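Local coordinates for putative uncharacterized protein (PDB 3R4V) that is of unknown function but belongs to the phage tubulin-like family and, in this structure, holds guanosine-5'-diphosphate in a pocket, at residues A[4-9]-A[27-32]; A[145-150]-A[196-201]; A[222-227]-A[268-273]. One frame throughout, in Å; residues are numbered along the deposited sequence.

How the interactions relate
From the N terminus, interaction 1 closes a loop of 17 residues that carries helix 11-18 and ties the first two strands side by side. Interaction 2 opens much later, joining the entry to strand 148-154 with the loop after helix 188-195 and closing 45 residues that include helix 161-178. Interaction 3 follows, closing 40 residues that hold strands 228-233 and 247-252, and binds the loop 222-227 to the end of strand 264-270. All three run in series, with none nested or crossed, and all reach one mixed sheet. Interactions 2 and 3 touch, F197 packing on I227 and I269; interaction 1 stands apart, its centre about 22 Å from that of interaction 2.

Interaction 1. Residues A[4-9]-A[27-32]; sequences KVCLIF and AVHCFD
L7, I8 and F9 run alongside V28, H29 and C30 as parallel neighbours, the axes of the short strand segments approaching to 4.7 Å. Four backbone bonds join them. L7 N donates to A27 O at 2.8 Å, and L7 O in turn receives H29 N. F9 N then donates to H29 O, while F9 O takes F31 N. L7 and F9 thus each use both backbone polar groups toward the second strand, whereas C6 and I8 make their backbone bonds on the other side, C6 with F83 and I85, I8 with I85 and C87. The CA of I8 adds a CA-H...O contact to H29 O at 3.2 Å.

Side-chain contacts divide between the two faces. On the face of L7, V28, F9 and C30, the F9 ring crosses V28, its CE2 lying 3.7 Å from V28 CG1. C30 SG sits obliquely to the same ring, 4.1 Å from F9 CB. Bulky apolar residues suit this face because helices 11-18 and 161-178 pack over it: L7 and F9 meet I172, and C30 meets M15 and A18. On the I8 face, I8 CG2 meets the edge of the F31 ring, 3.9 Å from CE1. With chi1 at 173°, C6 swings SG away from its own N and obliquely onto the H29 ring, 3.4 Å from CD2, a sulfur-aromatic contact.

Strand 6-10, helix 11-18 and strand 28-32 form a beta-alpha-beta unit, opening the parallel, nucleotide-binding half of the tubulin-like fold's mixed sheet.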
ATOM      1  N   LYS A   4       6.940 -16.740   8.734  1.00 37.50           N
ATOM      2  CA  LYS A   4       5.539 -16.791   8.338  1.00 33.55           C
ATOM      3  C   LYS A   4       5.165 -15.563   7.512  1.00 31.48           C
ATOM      4  O   LYS A   4       4.493 -15.660   6.482  1.00 27.15           O
ATOM      5  CB  LYS A   4       4.615 -16.866   9.563  1.00 37.89           C
ATOM      6  CG  LYS A   4       4.666 -18.161  10.354  1.00 41.82           C
ATOM      7  CD  LYS A   4       3.529 -18.196  11.376  1.00 47.52           C
ATOM      8  CE  LYS A   4       3.762 -19.229  12.473  1.00 64.10           C
ATOM      9  NZ  LYS A   4       3.847 -20.618  11.949  1.00 70.60           N
ATOM     10  N   VAL A   5       5.596 -14.400   7.979  1.00 30.15           N
ATOM     11  CA  VAL A   5       5.270 -13.156   7.299  1.00 26.81           C
ATOM     12  C   VAL A   5       6.334 -12.114   7.582  1.00 30.18           C
ATOM     13  O   VAL A   5       6.862 -12.017   8.699  1.00 33.56           O
ATOM     14  CB  VAL A   5       3.872 -12.620   7.739  1.00 28.14           C
ATOM     15  CG1 VAL A   5       3.871 -12.284   9.209  1.00 36.85           C
ATOM     16  CG2 VAL A   5       3.465 -11.404   6.920  1.00 29.06           C
ATOM     17  N   CYS A   6       6.663 -11.362   6.541  1.00 24.89           N
ATOM     18  CA  CYS A   6       7.558 -10.237   6.666  0.76 23.46           C
ATOM     19  C   CYS A   6       6.788  -8.958   6.315  1.00 24.76           C
ATOM     20  O   CYS A   6       6.134  -8.879   5.271  1.00 25.48           O
ATOM     21  CB  CYS A   6       8.754 -10.445   5.739  0.76 27.91           C
ATOM     22  SG  CYS A   6       9.846  -9.047   5.629  0.76 35.61           S
ATOM     23  N   LEU A   7       6.857  -7.967   7.199  1.00 24.34           N
ATOM     24  CA  LEU A   7       6.150  -6.709   6.984  1.00 22.98           C
ATOM     25  C   LEU A   7       7.131  -5.616   6.581  1.00 21.23           C
ATOM     26  O   LEU A   7       8.127  -5.362   7.270  1.00 28.53           O
ATOM     27  CB  LEU A   7       5.394  -6.286   8.245  1.00 23.39           C
ATOM     28  CG  LEU A   7       4.315  -7.261   8.711  1.00 23.81           C
ATOM     29  CD1 LEU A   7       4.915  -8.281   9.671  1.00 26.35           C
ATOM     30  CD2 LEU A   7       3.194  -6.512   9.385  1.00 32.88           C
ATOM     31  N   ILE A   8       6.824  -4.950   5.475  1.00 19.29           N
ATOM     32  CA  ILE A   8       7.719  -3.950   4.917  1.00 22.18           C
ATOM     33  C   ILE A   8       7.025  -2.589   4.853  1.00 21.09           C
ATOM     34  O   ILE A   8       5.910  -2.489   4.338  1.00 23.88           O
ATOM     35  CB  ILE A   8       8.134  -4.367   3.507  1.00 20.00           C
ATOM     36  CG1 ILE A   8       8.889  -5.697   3.565  1.00 24.31           C
ATOM     37  CG2 ILE A   8       8.971  -3.272   2.848  1.00 22.06           C
ATOM     38  CD1 ILE A   8       8.903  -6.449   2.256  1.00 21.13           C
ATOM     39  N   PHE A   9       7.683  -1.557   5.381  1.00 23.10           N
ATOM     40  CA  PHE A   9       7.130  -0.201   5.428  1.00 19.79           C
ATOM     41  C   PHE A   9       8.100   0.758   4.780  1.00 20.97           C
ATOM     42  O   PHE A   9       9.310   0.663   4.995  1.00 23.84           O
ATOM     43  CB  PHE A   9       6.906   0.249   6.880  1.00 19.22           C
ATOM     44  CG  PHE A   9       5.904  -0.581   7.604  1.00 19.19           C
ATOM     45  CD1 PHE A   9       4.560  -0.234   7.582  1.00 22.00           C
ATOM     46  CD2 PHE A   9       6.287  -1.747   8.239  1.00 24.90           C
ATOM     47  CE1 PHE A   9       3.614  -1.021   8.216  1.00 24.85           C
ATOM     48  CE2 PHE A   9       5.348  -2.536   8.882  1.00 27.28           C
ATOM     49  CZ  PHE A   9       4.010  -2.172   8.870  1.00 23.99           C
ATOM     50  N   ALA A  27       9.959  -9.143  12.602  1.00 39.69           N
ATOM     51  CA  ALA A  27       9.199  -9.363  11.366  1.00 34.11           C
ATOM     52  C   ALA A  27       8.977  -8.076  10.582  1.00 33.02           C
ATOM     53  O   ALA A  27       8.631  -8.115   9.396  1.00 32.76           O
ATOM     54  CB  ALA A  27       7.857 -10.024  11.669  1.00 35.45           C
ATOM     55  N   VAL A  28       9.182  -6.945  11.250  1.00 32.82           N
ATOM     56  CA  VAL A  28       8.953  -5.626  10.660  1.00 31.47           C
ATOM     57  C   VAL A  28      10.244  -5.013  10.085  1.00 33.00           C
ATOM     58  O   VAL A  28      11.281  -4.948  10.756  1.00 34.92           O
ATOM     59  CB  VAL A  28       8.317  -4.676  11.704  1.00 30.76           C
ATOM     60  CG1 VAL A  28       8.157  -3.295  11.142  1.00 30.46           C
ATOM     61  CG2 VAL A  28       6.965  -5.227  12.177  1.00 26.06           C
ATOM     62  N   HIS A  29      10.174  -4.576   8.832  1.00 32.83           N
ATOM     63  CA  HIS A  29      11.313  -3.978   8.142  1.00 34.67           C
ATOM     64  C   HIS A  29      10.916  -2.631   7.564  1.00 29.72           C
ATOM     65  O   HIS A  29      10.002  -2.552   6.732  1.00 28.60           O
ATOM     66  CB  HIS A  29      11.780  -4.896   7.013  1.00 37.19           C
ATOM     67  CG  HIS A  29      12.241  -6.238   7.488  1.00 39.97           C
ATOM     68  ND1 HIS A  29      13.572  -6.591   7.535  1.00 40.72           N
ATOM     69  CD2 HIS A  29      11.549  -7.307   7.950  1.00 43.38           C
ATOM     70  CE1 HIS A  29      13.682  -7.822   8.009  1.00 47.11           C
ATOM     71  NE2 HIS A  29      12.468  -8.280   8.268  1.00 42.50           N
ATOM     72  N   CYS A  30      11.600  -1.572   7.996  1.00 31.12           N
ATOM     73  CA  CYS A  30      11.271  -0.215   7.560  1.00 29.00           C
ATOM     74  C   CYS A  30      12.366   0.373   6.687  1.00 28.20           C
ATOM     75  O   CYS A  30      13.542   0.155   6.941  1.00 31.60           O
ATOM     76  CB  CYS A  30      11.069   0.701   8.767  1.00 32.25           C
ATOM     77  SG  CYS A  30       9.750   0.181   9.865  1.00 34.32           S
ATOM     78  N   PHE A  31      11.965   1.138   5.678  1.00 24.88           N
ATOM     79  CA  PHE A  31      12.906   1.786   4.771  1.00 30.91           C
ATOM     80  C   PHE A  31      12.506   3.237   4.512  1.00 28.76           C
ATOM     81  O   PHE A  31      11.324   3.546   4.361  1.00 27.53           O
ATOM     82  CB  PHE A  31      12.963   1.022   3.440  1.00 27.92           C
ATOM     83  CG  PHE A  31      13.318  -0.423   3.599  1.00 27.54           C
ATOM     84  CD1 PHE A  31      12.330  -1.379   3.759  1.00 28.85           C
ATOM     85  CD2 PHE A  31      14.644  -0.822   3.637  1.00 32.59           C
ATOM     86  CE1 PHE A  31      12.654  -2.714   3.933  1.00 28.37           C
ATOM     87  CE2 PHE A  31      14.979  -2.152   3.815  1.00 38.96           C
ATOM     88  CZ  PHE A  31      13.979  -3.104   3.964  1.00 35.78           C
ATOM     89  N   ASP A  32      13.497   4.118   4.459  1.00 31.27           N
ATOM     90  CA  ASP A  32      13.269   5.517   4.121  1.00 32.01           C
ATOM     91  C   ASP A  32      14.560   6.115   3.585  1.00 33.38           C
ATOM     92  O   ASP A  32      15.609   5.466   3.585  1.00 32.94           O
ATOM     93  CB  ASP A  32      12.784   6.312   5.344  1.00 36.91           C
ATOM     94  CG  ASP A  32      11.842   7.461   4.973  1.00 39.35           C
ATOM     95  OD1 ASP A  32      11.171   7.993   5.882  1.00 35.73           O
ATOM     96  OD2 ASP A  32      11.757   7.829   3.779  1.00 32.46           O
TER

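Interaction 2. Residues A[145-150]-A[196-201]; sequences HLPIVV and RFTDKH
The CA atoms of P147 and R196, 6.3 Å apart, are the nearest pair across the segments, which share no direct hydrogen bond, where the chain enters strand 148-154 on one side and leaves helix 188-195 on the other.

Side chains therefore do the joining. P147 sets CG, with CB beside it, over one face of the F197 ring: CG stands 3.7 Å from the ring centroid, 18° off the normal, a CH-pi contact displaced toward the rim. Proline suits the spot, being compact, apolar and rigid. F197 CG lies between its backbone N and carbonyl carbon (chi1 57°), which turns the ring toward P147, and the ring also packs on I227. At the CD corner of the same proline, T198 OG1 comes up to P147 CD at 3.1 Å, a tight contact.

L146 approaches R196 from above the guanidinium plane, CD1 lying 3.1 Å from NH1. The plate gives the methyl a flat surface while its edge remains available for polar partners. NE makes a salt bridge to D199 OD2 at 2.8 Å, the oxygen lying in the guanidinium plane although NE sits above the carboxylate plane; NH1 bonds to A111 O. These two grips fix the rotation of the group, and the chain reaches them by bending at chi3 (58°).

Two waters supply the polar links across the contact. One donates to H145 O and D199 OD1 and accepts from T198 OG1 at 2.6 Å; a second donates to H145 O and accepts a weak bond from R196 NH2. H145, with positive phi, is the C-prime residue of the Schellman motif ending helix 124-144. The contact thus sets the turn from helix 124-144 into strand 148-154 of the tubulin-like fold against the loop that leads from helix 188-195 toward strand 208-214.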
ATOM      1  N   HIS A 145       3.612 -10.142 -14.689  1.00 19.85           N
ATOM      2  CA  HIS A 145       2.446 -10.993 -14.874  1.00 20.86           C
ATOM      3  C   HIS A 145       1.945 -11.527 -13.531  1.00 27.64           C
ATOM      4  O   HIS A 145       1.947 -12.723 -13.278  1.00 26.94           O
ATOM      5  CB  HIS A 145       2.759 -12.152 -15.839  1.00 22.13           C
ATOM      6  CG  HIS A 145       1.532 -12.731 -16.469  1.00 26.02           C
ATOM      7  ND1 HIS A 145       0.965 -12.205 -17.611  1.00 28.12           N
ATOM      8  CD2 HIS A 145       0.728 -13.747 -16.079  1.00 28.33           C
ATOM      9  CE1 HIS A 145      -0.122 -12.893 -17.914  1.00 31.73           C
ATOM     10  NE2 HIS A 145      -0.286 -13.835 -17.001  1.00 35.91           N
ATOM     11  N   LEU A 146       1.517 -10.621 -12.659  1.00 20.88           N
ATOM     12  CA  LEU A 146       1.105 -11.014 -11.329  1.00 21.97           C
ATOM     13  C   LEU A 146       0.114  -9.970 -10.846  1.00 18.48           C
ATOM     14  O   LEU A 146       0.327  -8.789 -11.107  1.00 19.98           O
ATOM     15  CB  LEU A 146       2.330 -10.984 -10.415  1.00 28.83           C
ATOM     16  CG  LEU A 146       2.084 -11.279  -8.950  1.00 31.19           C
ATOM     17  CD1 LEU A 146       1.799 -12.765  -8.821  1.00 38.34           C
ATOM     18  CD2 LEU A 146       3.271 -10.862  -8.066  1.00 26.44           C
ATOM     19  N   PRO A 147      -0.962 -10.393 -10.161  1.00 13.47           N
ATOM     20  CA  PRO A 147      -1.845  -9.364  -9.585  1.00 11.45           C
ATOM     21  C   PRO A 147      -1.092  -8.597  -8.516  1.00 16.32           C
ATOM     22  O   PRO A 147      -0.353  -9.184  -7.722  1.00 21.93           O
ATOM     23  CB  PRO A 147      -2.970 -10.172  -8.933  1.00 19.26           C
ATOM     24  CG  PRO A 147      -2.910 -11.531  -9.639  1.00 18.85           C
ATOM     25  CD  PRO A 147      -1.460 -11.754  -9.900  1.00 20.77           C
ATOM     26  N   ILE A 148      -1.266  -7.282  -8.511  1.00 15.49           N
ATOM     27  CA  ILE A 148      -0.696  -6.476  -7.447  1.00 11.97           C
ATOM     28  C   ILE A 148      -1.854  -6.001  -6.600  1.00 14.46           C
ATOM     29  O   ILE A 148      -2.640  -5.144  -7.010  1.00 14.34           O
ATOM     30  CB  ILE A 148       0.129  -5.299  -8.006  1.00 13.49           C
ATOM     31  CG1 ILE A 148       1.334  -5.826  -8.813  1.00 17.79           C
ATOM     32  CG2 ILE A 148       0.537  -4.352  -6.860  1.00 15.20           C
ATOM     33  CD1 ILE A 148       2.406  -6.578  -8.004  1.00 14.59           C
ATOM     34  N   VAL A 149      -1.995  -6.626  -5.434  1.00 13.90           N
ATOM     35  CA  VAL A 149      -3.228  -6.566  -4.661  1.00 11.88           C
ATOM     36  C   VAL A 149      -3.026  -5.570  -3.548  1.00 15.23           C
ATOM     37  O   VAL A 149      -2.140  -5.739  -2.727  1.00 15.60           O
ATOM     38  CB  VAL A 149      -3.525  -7.963  -4.059  1.00 14.64           C
ATOM     39  CG1 VAL A 149      -4.727  -7.937  -3.155  1.00 15.84           C
ATOM     40  CG2 VAL A 149      -3.733  -8.980  -5.189  1.00 18.31           C
ATOM     41  N   VAL A 150      -3.851  -4.532  -3.535  1.00 13.81           N
ATOM     42  CA  VAL A 150      -3.670  -3.458  -2.572  1.00 16.20           C
ATOM     43  C   VAL A 150      -4.957  -3.106  -1.852  1.00 15.41           C
ATOM     44  O   VAL A 150      -6.039  -3.111  -2.424  1.00 17.19           O
ATOM     45  CB  VAL A 150      -3.103  -2.184  -3.241  1.00 15.34           C
ATOM     46  CG1 VAL A 150      -1.914  -2.537  -4.159  1.00 15.08           C
ATOM     47  CG2 VAL A 150      -4.172  -1.447  -4.009  1.00 17.19           C
ATOM     48  N   ARG A 196      -2.141 -14.854  -5.663  1.00 21.27           N
ATOM     49  CA  ARG A 196      -1.519 -15.041  -6.979  1.00 20.69           C
ATOM     50  C   ARG A 196      -2.483 -15.803  -7.898  1.00 22.77           C
ATOM     51  O   ARG A 196      -2.124 -16.833  -8.478  1.00 26.35           O
ATOM     52  CB  ARG A 196      -0.218 -15.832  -6.846  1.00 25.19           C
ATOM     53  CG  ARG A 196       0.863 -15.178  -5.977  1.00 24.01           C
ATOM     54  CD  ARG A 196       2.119 -16.084  -5.918  1.00 28.72           C
ATOM     55  NE  ARG A 196       2.626 -16.335  -7.265  1.00 27.49           N
ATOM     56  CZ  ARG A 196       3.458 -15.518  -7.897  1.00 29.87           C
ATOM     57  NH1 ARG A 196       3.911 -14.437  -7.277  1.00 26.62           N
ATOM     58  NH2 ARG A 196       3.850 -15.782  -9.135  1.00 33.14           N
ATOM     59  N   PHE A 197      -3.711 -15.306  -8.014  1.00 23.25           N
ATOM     60  CA  PHE A 197      -4.769 -16.076  -8.667  1.00 24.38           C
ATOM     61  C   PHE A 197      -4.529 -16.340 -10.155  1.00 24.85           C
ATOM     62  O   PHE A 197      -5.071 -17.287 -10.697  1.00 26.32           O
ATOM     63  CB  PHE A 197      -6.156 -15.465  -8.424  1.00 23.91           C
ATOM     64  CG  PHE A 197      -6.287 -14.033  -8.879  1.00 19.97           C
ATOM     65  CD1 PHE A 197      -6.572 -13.737 -10.208  1.00 23.91           C
ATOM     66  CD2 PHE A 197      -6.137 -12.985  -7.974  1.00 20.22           C
ATOM     67  CE1 PHE A 197      -6.692 -12.424 -10.643  1.00 19.74           C
ATOM     68  CE2 PHE A 197      -6.267 -11.664  -8.394  1.00 19.79           C
ATOM     69  CZ  PHE A 197      -6.547 -11.380  -9.726  1.00 19.88           C
ATOM     70  N   THR A 198      -3.736 -15.503 -10.815  1.00 22.28           N
ATOM     71  CA  THR A 198      -3.422 -15.731 -12.234  1.00 27.01           C
ATOM     72  C   THR A 198      -2.497 -16.929 -12.474  1.00 30.04           C
ATOM     73  O   THR A 198      -2.340 -17.374 -13.610  1.00 33.14           O
ATOM     74  CB  THR A 198      -2.755 -14.505 -12.871  1.00 21.95           C
ATOM     75  OG1 THR A 198      -1.703 -14.059 -12.017  1.00 27.50           O
ATOM     76  CG2 THR A 198      -3.758 -13.369 -13.060  1.00 27.34           C
ATOM     77  N   ASP A 199      -1.879 -17.454 -11.422  1.00 26.27           N
ATOM     78  CA  ASP A 199      -0.968 -18.588 -11.596  1.00 28.01           C
ATOM     79  C   ASP A 199      -1.723 -19.805 -12.131  1.00 33.45           C
ATOM     80  O   ASP A 199      -1.237 -20.503 -13.026  1.00 39.89           O
ATOM     81  CB  ASP A 199      -0.273 -18.945 -10.278  1.00 36.52           C
ATOM     82  CG  ASP A 199       0.967 -18.107 -10.019  1.00 37.01           C
ATOM     83  OD1 ASP A 199       1.237 -17.184 -10.814  1.00 36.95           O
ATOM     84  OD2 ASP A 199       1.661 -18.369  -9.012  1.00 34.31           O
ATOM     85  N   LYS A 200      -2.908 -20.056 -11.580  1.00 31.57           N
ATOM     86  CA  LYS A 200      -3.714 -21.205 -11.991  1.00 40.47           C
ATOM     87  C   LYS A 200      -4.899 -20.824 -12.880  1.00 41.40           C
ATOM     88  O   LYS A 200      -5.460 -21.675 -13.572  1.00 46.64           O
ATOM     89  CB  LYS A 200      -4.200 -21.983 -10.767  1.00 39.38           C
ATOM     90  CG  LYS A 200      -3.070 -22.503  -9.898  1.00 46.11           C
ATOM     91  CD  LYS A 200      -3.583 -23.433  -8.812  1.00 52.30           C
ATOM     92  CE  LYS A 200      -2.431 -24.136  -8.110  1.00 57.82           C
ATOM     93  NZ  LYS A 200      -2.903 -25.122  -7.091  1.00 57.50           N
ATOM     94  N   HIS A 201      -5.286 -19.551 -12.846  1.00 38.70           N
ATOM     95  CA  HIS A 201      -6.351 -19.043 -13.707  1.00 29.31           C
ATOM     96  C   HIS A 201      -5.732 -18.153 -14.771  1.00 35.93           C
ATOM     97  O   HIS A 201      -5.811 -16.924 -14.704  1.00 33.29           O
ATOM     98  CB  HIS A 201      -7.410 -18.300 -12.888  1.00 31.17           C
ATOM     99  CG  HIS A 201      -8.113 -19.171 -11.892  1.00 38.27           C
ATOM    100  ND1 HIS A 201      -9.200 -19.952 -12.223  1.00 38.13           N
ATOM    101  CD2 HIS A 201      -7.872 -19.401 -10.580  1.00 38.96           C
ATOM    102  CE1 HIS A 201      -9.604 -20.618 -11.155  1.00 40.42           C
ATOM    103  NE2 HIS A 201      -8.814 -20.302 -10.145  1.00 43.51           N
TER
HETATM  104  O   HOH W   1       0.545 -15.289 -12.657  1.00 34.27           O
HETATM  105  O   HOH W   2       4.198 -14.397 -11.910  1.00 34.45           O

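Interaction 3. Residues A[222-227]-A[268-273]; sequences NVPEAI and VINSVG
N270 ND2 donates to the P224 carbonyl oxygen at 2.8 Å, almost straight (170° at the hydrogen), with the donor in the carbonyl plane and the oxygen in the amide plane. The other end of the amide is held too, since OD1 bonds to H212 NE2 of strand 208-214. Gripped at both ends, the buried amide is kept from flipping, and asparagine fits because it offers a donor and an acceptor on one short stem. Its CG stands between the backbone N and the carbonyl carbon (chi1 73°), from where ND2 can reach the loop; V223 CG1 lies 3.6 Å from N270 ND2.

A second bond joins backbones, I227 N to I269 O, also 2.8 Å. It falls just where the loop passes into strand 228-233, and I269 pairs further with S228. In the C-terminal domain of this tubulin-like protein, strand 264-270 runs antiparallel between 208-214 and 228-233, so the loop 222-227 comes to rest on the C-terminal end of strand 264-270 before helix 274-294 begins. A water bridges the two segments as well, donating to E225 O at 2.7 Å and accepting from S271 N.

Apolar groups close the remainder. V268 CG1, anti to the backbone N (chi1 -169°), lies 3.6 Å from A226 CB and also meets V223 CG1, small and branched residues meeting closely over the strand. I227 stretches along the N270 backbone, I227 CD1 lying 3.8 Å from N270 C. At the outer margin P224 CG meets V272 CG1 at 4.1 Å, while E225, an exposed residue whose charge can remain in solvent, crosses V272 at about a right angle with its extended chain, OE1 near V272 CB. S271 OG turns instead to Q207 OE1, with which it hydrogen-bonds.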
ATOM      1  N   ASN A 222     -21.154  -7.621  -0.873  1.00 27.48           N
ATOM      2  CA  ASN A 222     -21.331  -6.377  -1.601  1.00 36.95           C
ATOM      3  C   ASN A 222     -20.081  -5.895  -2.356  1.00 35.46           C
ATOM      4  O   ASN A 222     -20.129  -4.866  -3.030  1.00 33.82           O
ATOM      5  CB  ASN A 222     -21.875  -5.286  -0.676  1.00 38.81           C
ATOM      6  CG  ASN A 222     -23.233  -5.653  -0.072  1.00 52.36           C
ATOM      7  OD1 ASN A 222     -23.987  -6.456  -0.632  1.00 53.66           O
ATOM      8  ND2 ASN A 222     -23.545  -5.061   1.081  1.00 51.19           N
ATOM      9  N   VAL A 223     -18.975  -6.632  -2.258  1.00 32.14           N
ATOM     10  CA  VAL A 223     -17.796  -6.307  -3.065  1.00 25.81           C
ATOM     11  C   VAL A 223     -18.131  -6.638  -4.521  1.00 26.57           C
ATOM     12  O   VAL A 223     -18.458  -7.776  -4.838  1.00 24.75           O
ATOM     13  CB  VAL A 223     -16.550  -7.112  -2.631  1.00 21.05           C
ATOM     14  CG1 VAL A 223     -15.382  -6.832  -3.565  1.00 18.33           C
ATOM     15  CG2 VAL A 223     -16.173  -6.795  -1.188  1.00 26.14           C
ATOM     16  N   PRO A 224     -18.076  -5.641  -5.411  1.00 26.63           N
ATOM     17  CA  PRO A 224     -18.506  -5.916  -6.791  1.00 31.73           C
ATOM     18  C   PRO A 224     -17.492  -6.750  -7.587  1.00 26.86           C
ATOM     19  O   PRO A 224     -16.273  -6.584  -7.422  1.00 23.66           O
ATOM     20  CB  PRO A 224     -18.647  -4.513  -7.402  1.00 30.17           C
ATOM     21  CG  PRO A 224     -17.742  -3.656  -6.585  1.00 31.18           C
ATOM     22  CD  PRO A 224     -17.756  -4.220  -5.189  1.00 26.13           C
ATOM     23  N   GLU A 225     -18.006  -7.644  -8.431  1.00 23.56           N
ATOM     24  CA  GLU A 225     -17.165  -8.466  -9.298  1.00 25.15           C
ATOM     25  C   GLU A 225     -15.984  -9.115  -8.576  1.00 22.68           C
ATOM     26  O   GLU A 225     -14.838  -8.996  -9.006  1.00 18.86           O
ATOM     27  CB  GLU A 225     -16.679  -7.639 -10.491  1.00 19.10           C
ATOM     28  CG  GLU A 225     -17.855  -7.141 -11.339  1.00 23.23           C
ATOM     29  CD  GLU A 225     -17.440  -6.337 -12.567  1.00 26.56           C
ATOM     30  OE1 GLU A 225     -16.320  -6.535 -13.077  1.00 32.52           O
ATOM     31  OE2 GLU A 225     -18.246  -5.503 -13.020  1.00 33.98           O
ATOM     32  N   ALA A 226     -16.270  -9.836  -7.500  1.00 21.65           N
ATOM     33  CA  ALA A 226     -15.214 -10.439  -6.705  1.00 20.59           C
ATOM     34  C   ALA A 226     -14.473 -11.463  -7.545  1.00 18.75           C
ATOM     35  O   ALA A 226     -15.099 -12.271  -8.239  1.00 22.34           O
ATOM     36  CB  ALA A 226     -15.796 -11.091  -5.456  1.00 21.16           C
ATOM     37  N   ILE A 227     -13.151 -11.440  -7.483  1.00 19.22           N
ATOM     38  CA  ILE A 227     -12.328 -12.419  -8.201  1.00 15.12           C
ATOM     39  C   ILE A 227     -11.906 -13.594  -7.324  1.00 19.42           C
ATOM     40  O   ILE A 227     -12.024 -14.750  -7.726  1.00 22.55           O
ATOM     41  CB  ILE A 227     -11.038 -11.763  -8.735  1.00 20.00           C
ATOM     42  CG1 ILE A 227     -11.388 -10.564  -9.621  1.00 14.64           C
ATOM     43  CG2 ILE A 227     -10.155 -12.793  -9.467  1.00 21.16           C
ATOM     44  CD1 ILE A 227     -10.181  -9.666  -9.926  1.00 19.78           C
ATOM     45  N   VAL A 268     -11.510 -10.220   0.375  1.00 19.69           N
ATOM     46  CA  VAL A 268     -12.047 -10.336  -0.976  1.00 17.38           C
ATOM     47  C   VAL A 268     -11.239  -9.483  -1.928  1.00 19.78           C
ATOM     48  O   VAL A 268     -11.018  -8.305  -1.674  1.00 17.39           O
ATOM     49  CB  VAL A 268     -13.498  -9.878  -1.024  1.00 21.29           C
ATOM     50  CG1 VAL A 268     -14.126 -10.253  -2.380  1.00 19.64           C
ATOM     51  CG2 VAL A 268     -14.285 -10.500   0.138  1.00 21.65           C
ATOM     52  N   ILE A 269     -10.768 -10.092  -3.008  1.00 14.13           N
ATOM     53  CA  ILE A 269      -9.986  -9.372  -4.010  1.00 12.66           C
ATOM     54  C   ILE A 269     -10.873  -9.122  -5.236  1.00 17.76           C
ATOM     55  O   ILE A 269     -11.492 -10.045  -5.743  1.00 19.29           O
ATOM     56  CB  ILE A 269      -8.726 -10.185  -4.418  1.00 17.38           C
ATOM     57  CG1 ILE A 269      -7.826 -10.430  -3.202  1.00 15.72           C
ATOM     58  CG2 ILE A 269      -7.952  -9.487  -5.559  1.00 15.32           C
ATOM     59  CD1 ILE A 269      -6.634 -11.323  -3.463  1.00 18.86           C
ATOM     60  N   ASN A 270     -10.922  -7.877  -5.712  1.00 13.97           N
ATOM     61  CA  ASN A 270     -11.554  -7.576  -6.993  1.00 18.27           C
ATOM     62  C   ASN A 270     -10.685  -6.564  -7.713  1.00 19.58           C
ATOM     63  O   ASN A 270      -9.597  -6.273  -7.235  1.00 15.57           O
ATOM     64  CB  ASN A 270     -12.980  -7.057  -6.818  1.00 14.30           C
ATOM     65  CG  ASN A 270     -13.039  -5.651  -6.288  1.00 17.55           C
ATOM     66  OD1 ASN A 270     -12.051  -5.120  -5.770  1.00 18.27           O
ATOM     67  ND2 ASN A 270     -14.214  -5.033  -6.397  1.00 22.83           N
ATOM     68  N   SER A 271     -11.137  -6.032  -8.846  1.00 16.14           N
ATOM     69  CA  SER A 271     -10.323  -5.004  -9.518  1.00 14.38           C
ATOM     70  C   SER A 271     -11.164  -3.942 -10.210  1.00 17.93           C
ATOM     71  O   SER A 271     -10.618  -2.936 -10.664  1.00 16.55           O
ATOM     72  CB  SER A 271      -9.342  -5.628 -10.520  1.00 17.39           C
ATOM     73  OG  SER A 271     -10.049  -6.163 -11.642  1.00 18.12           O
ATOM     74  N   VAL A 272     -12.473  -4.154 -10.309  1.00 17.14           N
ATOM     75  CA  VAL A 272     -13.315  -3.199 -11.031  1.00 18.42           C
ATOM     76  C   VAL A 272     -13.339  -1.821 -10.349  1.00 25.38           C
ATOM     77  O   VAL A 272     -13.562  -0.815 -10.997  1.00 23.51           O
ATOM     78  CB  VAL A 272     -14.742  -3.734 -11.291  1.00 19.78           C
ATOM     79  CG1 VAL A 272     -15.539  -3.817 -10.002  1.00 17.64           C
ATOM     80  CG2 VAL A 272     -15.460  -2.847 -12.292  1.00 29.81           C
ATOM     81  N   GLY A 273     -13.076  -1.783  -9.051  1.00 22.60           N
ATOM     82  CA  GLY A 273     -13.154  -0.541  -8.294  1.00 20.37           C
ATOM     83  C   GLY A 273     -11.974   0.390  -8.554  1.00 20.08           C
ATOM     84  O   GLY A 273     -12.031   1.568  -8.201  1.00 19.88           O
TER
HETATM   85  O   HOH W   3     -13.303  -7.129 -10.280  1.00 17.48           O